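Local coordinates for protein membrane-bound protease PH1510 (Pyrococcus horikoshii, PDB 6M4B) that preferentially cleaves substrates near hydrophobic or aromatic residues, degrading casein and a stomatin homologue in vitro, as the protease domain of a membrane-bound serine protease, here with its nucleophile replaced, at residues Y22-F27 and V60-Q65; S135-Q138 and N143-I146; I168-R173 and L179-G184. The protein carries 1 engineered substitution. One frame throughout, in Å; residues are numbered along the deposited sequence.

Contact 1 of 3, residues Y22-F27 and V60-Q65; sequences YTYDQF and VQRIQQ
Arg62 lays the root of its side chain against Tyr24, and it is worth following that chain outward from the backbone. CB comes first, 3.9 Å from Tyr24 CE1 and set obliquely to the phenol ring. CG then leaves anti to the backbone N (chi1 -176°), and a bend at chi2 (61°) turns the rest of the chain so that it runs across the tyrosine at about a right angle. CD passes the phenol oxygen, with Tyr24 OH 3.9 Å from Arg62 CD. Beyond it the guanidinium plane is inclined by 53° to the ring, so the two groups are not stacked. The charged end works further along helix 21-36: NE pairs with Asp28, while NH2 reaches Glu35 in a salt bridge and also bonds Thr32.

Deeper down, Phe27 points from its helix toward 60-65 and meets Ile63. The contact is made by the end of the isoleucine, with Ile63 CD1 4.2 Å from Phe27 CE1, again oblique to the ring. Ile88 of helix 84-90 touches both of these side chains, and Ile15 of strand 9-16 packs on Phe27, which places this lower layer between the two helices and the central parallel sheet of the ClpP/crotonase fold.

Each layer thus pairs an aromatic ring of helix 21-36 with aliphatic carbon of helix 53-64, Tyr24 with Arg62 on the outer side and Phe27 with Ile63 on the inner. Arg62 adds a polar link, its methylenes on Tyr24 and its charge on carboxylates of the facing helix.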
ATOM      1  N   TYR A  22      17.462   5.874  -3.384  1.00 59.72           N
ATOM      2  CA  TYR A  22      18.502   5.865  -2.382  1.00 66.13           C
ATOM      3  C   TYR A  22      17.891   6.220  -1.023  1.00 59.40           C
ATOM      4  O   TYR A  22      18.218   5.578  -0.021  1.00 64.48           O
ATOM      5  CB  TYR A  22      19.670   6.803  -2.788  1.00 74.92           C
ATOM      6  CG  TYR A  22      20.760   6.848  -1.745  1.00 84.44           C
ATOM      7  CD1 TYR A  22      21.505   5.690  -1.412  1.00 87.48           C
ATOM      8  CD2 TYR A  22      21.028   8.033  -1.043  1.00 90.77           C
ATOM      9  CE1 TYR A  22      22.490   5.724  -0.417  1.00 84.11           C
ATOM     10  CE2 TYR A  22      22.014   8.077  -0.057  1.00 91.19           C
ATOM     11  CZ  TYR A  22      22.739   6.930   0.252  1.00 88.98           C
ATOM     12  OH  TYR A  22      23.692   7.025   1.242  1.00 88.79           O
ATOM     13  N   THR A  23      16.976   7.199  -0.988  1.00 57.68           N
ATOM     14  CA  THR A  23      16.166   7.475   0.241  1.00 54.15           C
ATOM     15  C   THR A  23      15.435   6.237   0.741  1.00 48.40           C
ATOM     16  O   THR A  23      15.496   5.929   1.920  1.00 47.68           O
ATOM     17  CB  THR A  23      15.131   8.571   0.032  1.00 57.83           C
ATOM     18  OG1 THR A  23      15.666   9.585  -0.825  1.00 51.63           O
ATOM     19  CG2 THR A  23      14.729   9.181   1.359  1.00 58.38           C
ATOM     20  N   TYR A  24      14.870   5.439  -0.151  1.00 50.50           N
ATOM     21  CA  TYR A  24      14.366   4.135   0.300  1.00 53.12           C
ATOM     22  C   TYR A  24      15.432   3.392   1.075  1.00 55.15           C
ATOM     23  O   TYR A  24      15.170   2.977   2.188  1.00 58.16           O
ATOM     24  CB  TYR A  24      13.775   3.219  -0.812  1.00 51.77           C
ATOM     25  CG  TYR A  24      13.417   1.850  -0.258  1.00 52.53           C
ATOM     26  CD1 TYR A  24      12.254   1.644   0.470  1.00 50.16           C
ATOM     27  CD2 TYR A  24      14.286   0.758  -0.404  1.00 56.91           C
ATOM     28  CE1 TYR A  24      11.952   0.383   1.017  1.00 49.25           C
ATOM     29  CE2 TYR A  24      13.991  -0.497   0.133  1.00 52.12           C
ATOM     30  CZ  TYR A  24      12.823  -0.688   0.841  1.00 55.72           C
ATOM     31  OH  TYR A  24      12.551  -1.949   1.386  1.00 56.78           O
ATOM     32  N   ASP A  25      16.624   3.192   0.484  1.00 67.48           N
ATOM     33  CA  ASP A  25      17.715   2.380   1.137  1.00 62.06           C
ATOM     34  C   ASP A  25      18.101   2.954   2.518  1.00 48.21           C
ATOM     35  O   ASP A  25      18.342   2.191   3.452  1.00 49.26           O
ATOM     36  CB  ASP A  25      19.000   2.278   0.289  1.00 61.35           C
ATOM     37  CG  ASP A  25      18.807   1.549  -1.014  1.00 62.62           C
ATOM     38  OD1 ASP A  25      18.044   0.570  -1.097  1.00 64.09           O
ATOM     39  OD2 ASP A  25      19.461   1.958  -1.981  1.00 72.46           O
ATOM     40  N   GLN A  26      18.093   4.283   2.637  1.00 44.49           N
ATOM     41  CA  GLN A  26      18.326   4.945   3.924  1.00 47.70           C
ATOM     42  C   GLN A  26      17.266   4.537   4.979  1.00 52.44           C
ATOM     43  O   GLN A  26      17.639   4.032   6.026  1.00 53.59           O
ATOM     44  CB  GLN A  26      18.361   6.448   3.779  1.00 50.47           C
ATOM     45  CG  GLN A  26      19.482   6.968   2.881  1.00 57.67           C
ATOM     46  CD  GLN A  26      19.448   8.479   2.783  1.00 70.55           C
ATOM     47  OE1 GLN A  26      18.951   9.050   1.803  1.00 74.54           O
ATOM     48  NE2 GLN A  26      19.891   9.143   3.846  1.00 83.78           N
ATOM     49  N   PHE A  27      15.967   4.704   4.677  1.00 50.62           N
ATOM     50  CA  PHE A  27      14.880   4.225   5.568  1.00 46.47           C
ATOM     51  C   PHE A  27      15.007   2.755   5.823  1.00 50.22           C
ATOM     52  O   PHE A  27      14.809   2.294   6.962  1.00 50.69           O
ATOM     53  CB  PHE A  27      13.468   4.467   4.978  1.00 41.97           C
ATOM     54  CG  PHE A  27      12.929   5.858   5.168  1.00 38.29           C
ATOM     55  CD1 PHE A  27      12.116   6.153   6.240  1.00 43.53           C
ATOM     56  CD2 PHE A  27      13.167   6.848   4.254  1.00 42.00           C
ATOM     57  CE1 PHE A  27      11.558   7.414   6.397  1.00 41.86           C
ATOM     58  CE2 PHE A  27      12.624   8.121   4.409  1.00 42.49           C
ATOM     59  CZ  PHE A  27      11.805   8.395   5.482  1.00 40.50           C
ATOM     60  N   VAL A  60       6.750   4.109   2.325  1.00 37.94           N
ATOM     61  CA  VAL A  60       5.503   3.933   3.101  1.00 44.52           C
ATOM     62  C   VAL A  60       5.295   2.469   3.505  1.00 42.32           C
ATOM     63  O   VAL A  60       4.962   2.160   4.657  1.00 40.75           O
ATOM     64  CB  VAL A  60       4.278   4.451   2.340  1.00 40.82           C
ATOM     65  CG1 VAL A  60       2.992   3.945   2.961  1.00 41.73           C
ATOM     66  CG2 VAL A  60       4.294   5.974   2.319  1.00 42.32           C
ATOM     67  N   GLN A  61       5.482   1.574   2.554  1.00 44.47           N
ATOM     68  CA  GLN A  61       5.246   0.162   2.827  1.00 48.60           C
ATOM     69  C   GLN A  61       6.306  -0.417   3.787  1.00 46.43           C
ATOM     70  O   GLN A  61       6.016  -1.300   4.574  1.00 42.07           O
ATOM     71  CB  GLN A  61       5.168  -0.672   1.534  1.00 49.97           C
ATOM     72  CG  GLN A  61       3.989  -1.668   1.564  1.00 59.46           C
ATOM     73  CD  GLN A  61       4.407  -3.079   1.364  1.00 63.38           C
ATOM     74  OE1 GLN A  61       5.579  -3.409   1.524  1.00 70.93           O
ATOM     75  NE2 GLN A  61       3.458  -3.934   1.052  1.00 64.72           N
ATOM     76  N   ARG A  62       7.525   0.070   3.713  1.00 43.28           N
ATOM     77  CA  ARG A  62       8.544  -0.362   4.688  1.00 46.33           C
ATOM     78  C   ARG A  62       8.150   0.035   6.126  1.00 41.88           C
ATOM     79  O   ARG A  62       8.240  -0.776   7.040  1.00 45.36           O
ATOM     80  CB  ARG A  62       9.888   0.245   4.339  1.00 43.83           C
ATOM     81  CG  ARG A  62      11.045  -0.200   5.199  1.00 46.37           C
ATOM     82  CD  ARG A  62      11.249  -1.688   5.097  1.00 46.94           C
ATOM     83  NE  ARG A  62      12.300  -2.128   5.981  1.00 51.34           N
ATOM     84  CZ  ARG A  62      12.151  -2.626   7.203  1.00 56.19           C
ATOM     85  NH1 ARG A  62      10.951  -2.740   7.790  1.00 59.33           N
ATOM     86  NH2 ARG A  62      13.246  -3.029   7.857  1.00 51.63           N
ATOM     87  N   ILE A  63       7.675   1.260   6.283  1.00 37.51           N
ATOM     88  CA  ILE A  63       7.169   1.718   7.569  1.00 36.18           C
ATOM     89  C   ILE A  63       5.984   0.871   8.027  1.00 41.63           C
ATOM     90  O   ILE A  63       5.946   0.425   9.177  1.00 37.81           O
ATOM     91  CB  ILE A  63       6.817   3.199   7.507  1.00 37.30           C
ATOM     92  CG1 ILE A  63       8.119   3.993   7.344  1.00 36.93           C
ATOM     93  CG2 ILE A  63       6.033   3.653   8.737  1.00 36.54           C
ATOM     94  CD1 ILE A  63       7.934   5.411   6.920  1.00 41.20           C
ATOM     95  N   GLN A  64       5.055   0.567   7.130  1.00 42.15           N
ATOM     96  CA  GLN A  64       3.892  -0.185   7.528  1.00 45.34           C
ATOM     97  C   GLN A  64       4.207  -1.592   8.019  1.00 47.61           C
ATOM     98  O   GLN A  64       3.473  -2.104   8.838  1.00 39.70           O
ATOM     99  CB  GLN A  64       2.863  -0.252   6.394  1.00 54.36           C
ATOM    100  CG  GLN A  64       2.115   1.064   6.159  1.00 62.76           C
ATOM    101  CD  GLN A  64       1.160   0.976   4.965  1.00 68.37           C
ATOM    102  OE1 GLN A  64       1.440   0.265   3.985  1.00 84.41           O
ATOM    103  NE2 GLN A  64       0.040   1.696   5.031  1.00 62.52           N
ATOM    104  N   GLN A  65       5.228  -2.236   7.449  1.00 50.83           N
ATOM    105  CA  GLN A  65       5.667  -3.585   7.849  1.00 56.68           C
ATOM    106  C   GLN A  65       6.696  -3.538   8.994  1.00 50.84           C
ATOM    107  O   GLN A  65       7.153  -4.568   9.416  1.00 47.41           O
ATOM    108  CB  GLN A  65       6.327  -4.346   6.663  1.00 65.69           C
ATOM    109  CG  GLN A  65       5.538  -4.480   5.349  1.00 75.69           C
ATOM    110  CD  GLN A  65       4.359  -5.433   5.438  1.00 88.14           C
ATOM    111  OE1 GLN A  65       3.473  -5.275   6.273  1.00 85.43           O
ATOM    112  NE2 GLN A  65       4.326  -6.411   4.548  1.00 95.86           N
TER

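Contact 2 of 3, residues S135-Q138 and N143-I146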
ATOM      1  N   SER A 135      -6.454   6.813   1.962  1.00 32.73           N
ATOM      2  CA  SER A 135      -6.314   5.554   2.595  1.00 33.30           C
ATOM      3  C   SER A 135      -5.275   5.614   3.729  1.00 34.11           C
ATOM      4  O   SER A 135      -5.528   5.030   4.756  1.00 33.19           O
ATOM      5  CB  SER A 135      -5.922   4.476   1.591  1.00 35.67           C
ATOM      6  OG  SER A 135      -4.568   4.531   1.168  1.00 34.26           O
ATOM      7  N   LEU A 136      -4.134   6.297   3.525  1.00 32.46           N
ATOM      8  CA  LEU A 136      -3.149   6.445   4.578  1.00 33.86           C
ATOM      9  C   LEU A 136      -3.766   7.217   5.767  1.00 33.36           C
ATOM     10  O   LEU A 136      -3.615   6.789   6.900  1.00 30.60           O
ATOM     11  CB  LEU A 136      -1.877   7.123   4.077  1.00 38.20           C
ATOM     12  CG  LEU A 136      -1.146   6.451   2.898  1.00 31.87           C
ATOM     13  CD1 LEU A 136       0.088   7.250   2.593  1.00 33.11           C
ATOM     14  CD2 LEU A 136      -0.796   5.022   3.265  1.00 35.60           C
ATOM     15  N   ALA A 137      -4.550   8.257   5.485  1.00 31.92           N
ATOM     16  CA  ALA A 137      -5.268   8.945   6.523  1.00 37.02           C
ATOM     17  C   ALA A 137      -6.278   8.065   7.260  1.00 36.23           C
ATOM     18  O   ALA A 137      -6.289   8.041   8.482  1.00 32.94           O
ATOM     19  CB  ALA A 137      -5.950  10.207   5.982  1.00 38.35           C
ATOM     20  N   GLN A 138      -7.112   7.336   6.522  1.00 39.32           N
ATOM     21  CA  GLN A 138      -8.150   6.504   7.135  1.00 39.99           C
ATOM     22  C   GLN A 138      -7.534   5.380   7.917  1.00 36.40           C
ATOM     23  O   GLN A 138      -8.016   5.051   8.966  1.00 36.50           O
ATOM     24  CB  GLN A 138      -9.142   5.923   6.113  1.00 42.69           C
ATOM     25  CG  GLN A 138      -9.786   6.970   5.236  1.00 54.48           C
ATOM     26  CD  GLN A 138     -11.129   7.401   5.728  1.00 67.60           C
ATOM     27  OE1 GLN A 138     -11.480   7.183   6.910  1.00 65.95           O
ATOM     28  NE2 GLN A 138     -11.905   8.048   4.828  1.00 64.94           N
ATOM     29  N   ASN A 143      -7.176  12.866   9.489  1.00 35.77           N
ATOM     30  CA  ASN A 143      -8.220  13.550   8.700  1.00 42.81           C
ATOM     31  C   ASN A 143      -8.078  13.349   7.138  1.00 34.39           C
ATOM     32  O   ASN A 143      -7.201  13.879   6.519  1.00 35.20           O
ATOM     33  CB  ASN A 143      -8.197  15.035   9.092  1.00 41.79           C
ATOM     34  CG  ASN A 143      -9.387  15.788   8.558  1.00 45.85           C
ATOM     35  OD1 ASN A 143      -9.838  15.503   7.457  1.00 44.25           O
ATOM     36  ND2 ASN A 143      -9.794  16.845   9.251  1.00 42.19           N
ATOM     37  N   ALA A 144      -8.922  12.518   6.574  1.00 35.20           N
ATOM     38  CA  ALA A 144      -8.869  12.179   5.149  1.00 39.24           C
ATOM     39  C   ALA A 144      -9.404  13.297   4.223  1.00 37.80           C
ATOM     40  O   ALA A 144      -8.934  13.424   3.104  1.00 40.37           O
ATOM     41  CB  ALA A 144      -9.656  10.900   4.910  1.00 44.83           C
ATOM     42  N   THR A 145     -10.309  14.145   4.726  1.00 34.19           N
ATOM     43  CA  THR A 145     -10.753  15.325   4.012  1.00 37.45           C
ATOM     44  C   THR A 145      -9.584  16.277   3.799  1.00 40.46           C
ATOM     45  O   THR A 145      -9.303  16.690   2.659  1.00 38.22           O
ATOM     46  CB  THR A 145     -11.866  16.023   4.802  1.00 42.61           C
ATOM     47  OG1 THR A 145     -12.971  15.148   4.902  1.00 45.43           O
ATOM     48  CG2 THR A 145     -12.314  17.338   4.163  1.00 44.27           C
ATOM     49  N   ILE A 146      -8.857  16.580   4.880  1.00 38.65           N
ATOM     50  CA  ILE A 146      -7.666  17.433   4.785  1.00 41.96           C
ATOM     51  C   ILE A 146      -6.617  16.788   3.927  1.00 40.26           C
ATOM     52  O   ILE A 146      -6.007  17.471   3.103  1.00 39.62           O
ATOM     53  CB  ILE A 146      -7.039  17.760   6.170  1.00 47.15           C
ATOM     54  CG1 ILE A 146      -7.968  18.710   6.934  1.00 50.88           C
ATOM     55  CG2 ILE A 146      -5.651  18.391   6.031  1.00 44.42           C
ATOM     56  CD1 ILE A 146      -8.108  20.101   6.340  1.00 52.98           C
TER
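Two consecutive helices of the ClpP/crotonase-type domain are joined here by a short loop: helix 123-139, which carries the active-site Lys124 near its start, and helix 144-152. Two alanines meet where the helices come together. Ala137, in the last turn of the first helix, and Ala144, the first residue of the second, have CA atoms 5.0 Å apart. The methyl of Ala137 points at the partner backbone: Ala137 CB sits 3.6 Å from Ala144 CA, and the two CB atoms, of Ala137 and Ala144, are 3.9 Å apart. With nothing beyond CB on either residue, the helices approach almost backbone to backbone.

Gln138 borders this pair on the more exposed side. Its CG lies anti to the carbonyl carbon, and a bend at chi2 (-96°) folds the chain back so that CG, CD and NE2 all pass alongside the Ala144 methyl; Gln138 NE2 comes to 3.6 Å of Ala144 CB. Gln138 also packs on Ala131 of the second subunit, so this helix junction borders the dimer interface.

Asn143 is the N-cap of helix 144-152. Its side chain is turned away from helix 123-139 and is used at both ends of the amide: ND2 donates to the carbonyl of Tyr165, tying the cap to the chain after helix 159-164, while OD1 takes a backbone N-H from the first turn. That capping bond, Ile146 N to Asn143 OD1, is 3.0 Å long and nearly straight at the hydrogen (175°), yet the donor stands 55° above the amide carbonyl plane.

Contact 3 of 3, residues I168-R173 and L179-G184; sequences IEVVAR and LKKSNG
Residues 168-173 run extended through the short strand 170-171, and the last turn of helix 175-182 comes back over them, with Val170 and Lys181 nearest at 6.8 Å between CA atoms. Val170 points toward the helix and divides its methyls between two residues. CG1, anti to the backbone N, lies 4.1 Å from Lys181 CB; CG2 goes to the neighbouring serine, with Ser182 OG 3.5 Å from Val170 CG2. That hydroxyl has its polar partner in its own helix, the carbonyl of Leu178, and offers the valine only van der Waals contact.

The strand is an edge strand of the parallel sheet in this ClpP/crotonase-type domain, bonded to strand 94-97 through Ile95 and Met97, and the helix follows it directly in sequence.

Past its CB, Lys181 runs extended across the strand to the backbone of Val171. The ammonium donates to the carbonyl, Lys181 NZ to Val171 O being 2.7 Å, and it arrives almost end-on, at a C=O...N angle of 166°. On the way Lys181 CD passes 3.4 Å from Val171 O. Water 1 fills in beside this bond: it accepts from Val171 N at 2.8 Å and also from Lys181 NZ. Glu177 adds only a long, weak ion pair to the same ammonium.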
ATOM      1  N   ILE A 168      -1.785  15.448  12.452  1.00 39.88           N
ATOM      2  CA  ILE A 168      -0.599  14.993  13.197  1.00 41.23           C
ATOM      3  C   ILE A 168      -0.975  14.822  14.673  1.00 34.88           C
ATOM      4  O   ILE A 168      -2.053  15.205  15.098  1.00 40.32           O
ATOM      5  CB  ILE A 168       0.563  15.990  13.072  1.00 40.69           C
ATOM      6  CG1 ILE A 168       0.225  17.325  13.751  1.00 41.31           C
ATOM      7  CG2 ILE A 168       0.901  16.237  11.605  1.00 39.72           C
ATOM      8  CD1 ILE A 168       1.386  18.284  13.816  1.00 40.75           C
ATOM      9  N   GLU A 169      -0.061  14.258  15.440  1.00 35.47           N
ATOM     10  CA  GLU A 169      -0.317  13.948  16.829  1.00 35.13           C
ATOM     11  C   GLU A 169       0.459  14.862  17.807  1.00 34.37           C
ATOM     12  O   GLU A 169      -0.030  15.101  18.879  1.00 30.91           O
ATOM     13  CB  GLU A 169      -0.060  12.463  17.131  1.00 34.62           C
ATOM     14  CG  GLU A 169      -1.009  11.485  16.446  1.00 35.87           C
ATOM     15  CD  GLU A 169      -0.690  11.319  14.962  1.00 38.42           C
ATOM     16  OE1 GLU A 169      -1.581  11.570  14.113  1.00 35.93           O
ATOM     17  OE2 GLU A 169       0.453  10.944  14.646  1.00 35.58           O
ATOM     18  N   VAL A 170       1.604  15.395  17.409  1.00 32.26           N
ATOM     19  CA  VAL A 170       2.459  16.097  18.323  1.00 37.52           C
ATOM     20  C   VAL A 170       3.106  17.304  17.672  1.00 37.26           C
ATOM     21  O   VAL A 170       3.657  17.230  16.581  1.00 36.61           O
ATOM     22  CB  VAL A 170       3.581  15.130  18.863  1.00 39.70           C
ATOM     23  CG1 VAL A 170       4.577  15.867  19.724  1.00 37.09           C
ATOM     24  CG2 VAL A 170       2.966  13.932  19.637  1.00 37.31           C
ATOM     25  N   VAL A 171       3.029  18.431  18.363  1.00 38.17           N
ATOM     26  CA  VAL A 171       3.955  19.572  18.099  1.00 43.19           C
ATOM     27  C   VAL A 171       5.060  19.599  19.176  1.00 38.03           C
ATOM     28  O   VAL A 171       4.750  19.698  20.384  1.00 36.81           O
ATOM     29  CB  VAL A 171       3.203  20.916  18.135  1.00 42.25           C
ATOM     30  CG1 VAL A 171       4.157  22.062  17.782  1.00 43.33           C
ATOM     31  CG2 VAL A 171       2.021  20.856  17.190  1.00 46.38           C
ATOM     32  N   ALA A 172       6.311  19.543  18.733  1.00 41.47           N
ATOM     33  CA  ALA A 172       7.468  19.442  19.637  1.00 42.00           C
ATOM     34  C   ALA A 172       8.718  20.157  19.130  1.00 42.97           C
ATOM     35  O   ALA A 172       9.191  19.901  18.003  1.00 39.87           O
ATOM     36  CB  ALA A 172       7.821  17.969  19.867  1.00 45.46           C
ATOM     37  N   ARG A 173       9.291  20.958  20.043  1.00 45.34           N
ATOM     38  CA  ARG A 173      10.467  21.799  19.808  1.00 46.35           C
ATOM     39  C   ARG A 173      11.734  20.996  19.659  1.00 41.02           C
ATOM     40  O   ARG A 173      12.623  21.434  18.981  1.00 43.47           O
ATOM     41  CB  ARG A 173      10.702  22.710  21.003  1.00 55.34           C
ATOM     42  CG  ARG A 173       9.542  23.624  21.388  1.00 69.09           C
ATOM     43  CD  ARG A 173       9.906  24.519  22.571  1.00 76.28           C
ATOM     44  NE  ARG A 173      10.702  23.880  23.636  1.00 77.35           N
ATOM     45  CZ  ARG A 173      10.223  23.438  24.796  1.00 77.74           C
ATOM     46  NH1 ARG A 173      11.068  22.871  25.678  1.00 74.11           N
ATOM     47  NH2 ARG A 173       8.909  23.525  25.075  1.00 62.10           N
ATOM     48  N   LEU A 179       9.426  13.064  22.876  1.00 39.02           N
ATOM     49  CA  LEU A 179       9.360  11.939  23.831  1.00 41.71           C
ATOM     50  C   LEU A 179       8.377  12.168  24.935  1.00 39.81           C
ATOM     51  O   LEU A 179       7.518  11.325  25.177  1.00 40.23           O
ATOM     52  CB  LEU A 179      10.730  11.620  24.417  1.00 39.48           C
ATOM     53  CG  LEU A 179      11.747  11.109  23.369  1.00 42.54           C
ATOM     54  CD1 LEU A 179      13.147  11.031  24.013  1.00 44.30           C
ATOM     55  CD2 LEU A 179      11.370   9.774  22.746  1.00 45.40           C
ATOM     56  N   LYS A 180       8.409  13.344  25.534  1.00 40.74           N
ATOM     57  CA  LYS A 180       7.497  13.652  26.635  1.00 42.67           C
ATOM     58  C   LYS A 180       6.029  13.635  26.220  1.00 39.76           C
ATOM     59  O   LYS A 180       5.195  13.023  26.875  1.00 36.47           O
ATOM     60  CB  LYS A 180       7.905  14.998  27.222  1.00 53.76           C
ATOM     61  CG  LYS A 180       7.192  15.483  28.472  1.00 61.73           C
ATOM     62  CD  LYS A 180       7.745  16.879  28.845  1.00 68.84           C
ATOM     63  CE  LYS A 180       6.675  17.886  29.285  1.00 79.72           C
ATOM     64  NZ  LYS A 180       6.386  17.820  30.743  1.00 97.91           N
ATOM     65  N   LYS A 181       5.676  14.335  25.151  1.00 40.18           N
ATOM     66  CA  LYS A 181       4.246  14.391  24.711  1.00 37.45           C
ATOM     67  C   LYS A 181       3.765  13.111  24.027  1.00 38.04           C
ATOM     68  O   LYS A 181       2.547  12.855  23.977  1.00 36.19           O
ATOM     69  CB  LYS A 181       4.044  15.552  23.746  1.00 44.55           C
ATOM     70  CG  LYS A 181       4.208  16.921  24.396  1.00 50.86           C
ATOM     71  CD  LYS A 181       4.365  18.013  23.350  1.00 56.78           C
ATOM     72  CE  LYS A 181       3.918  19.370  23.865  1.00 55.27           C
ATOM     73  NZ  LYS A 181       3.627  20.292  22.740  1.00 59.44           N
ATOM     74  N   SER A 182       4.701  12.345  23.457  1.00 34.64           N
ATOM     75  CA  SER A 182       4.353  11.101  22.761  1.00 38.47           C
ATOM     76  C   SER A 182       4.179   9.953  23.745  1.00 41.00           C
ATOM     77  O   SER A 182       3.546   8.922  23.415  1.00 29.32           O
ATOM     78  CB  SER A 182       5.390  10.727  21.721  1.00 38.67           C
ATOM     79  OG  SER A 182       5.387  11.664  20.661  1.00 38.72           O
ATOM     80  N   ASN A 183       4.744  10.108  24.945  1.00 43.88           N
ATOM     81  CA  ASN A 183       4.741   9.023  25.937  1.00 39.57           C
ATOM     82  C   ASN A 183       3.336   8.655  26.325  1.00 35.34           C
ATOM     83  O   ASN A 183       2.579   9.521  26.682  1.00 40.31           O
ATOM     84  CB  ASN A 183       5.493   9.485  27.193  1.00 42.93           C
ATOM     85  CG  ASN A 183       5.664   8.390  28.204  1.00 37.39           C
ATOM     86  OD1 ASN A 183       5.694   7.211  27.871  1.00 36.98           O
ATOM     87  ND2 ASN A 183       5.863   8.775  29.421  1.00 37.47           N
ATOM     88  N   GLY A 184       2.992   7.382  26.262  1.00 38.41           N
ATOM     89  CA  GLY A 184       1.631   6.888  26.558  1.00 38.75           C
ATOM     90  C   GLY A 184       0.610   6.940  25.410  1.00 43.22           C
ATOM     91  O   GLY A 184      -0.533   6.525  25.603  1.00 41.65           O
TER
HETATM   92  O   HOH W   1       1.528  18.757  20.746  1.00 37.84           O

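In the fold
Along the chain the three contacts follow in series, 1, then 2, then 3, all within the NfeD1b N-terminal domain. Their centres form a wide triangle, about 20 Å from contact 2 to either of the others and about 22 Å between contacts 1 and 3, which lie on opposite sides of the chain's centre. Contacts 1 and 2 touch: Leu136 of helix 123-139 packs on Val60 and Gln64 of helix 53-64, and both contacts reach the second subunit. Contact 3 touches neither and meets no other chain, standing at the 170-171 edge of the parallel sheet. Helix packing thus continues into the dimer interface, while the helix over the 170-171 edge packs against its own chain, away from the second subunit.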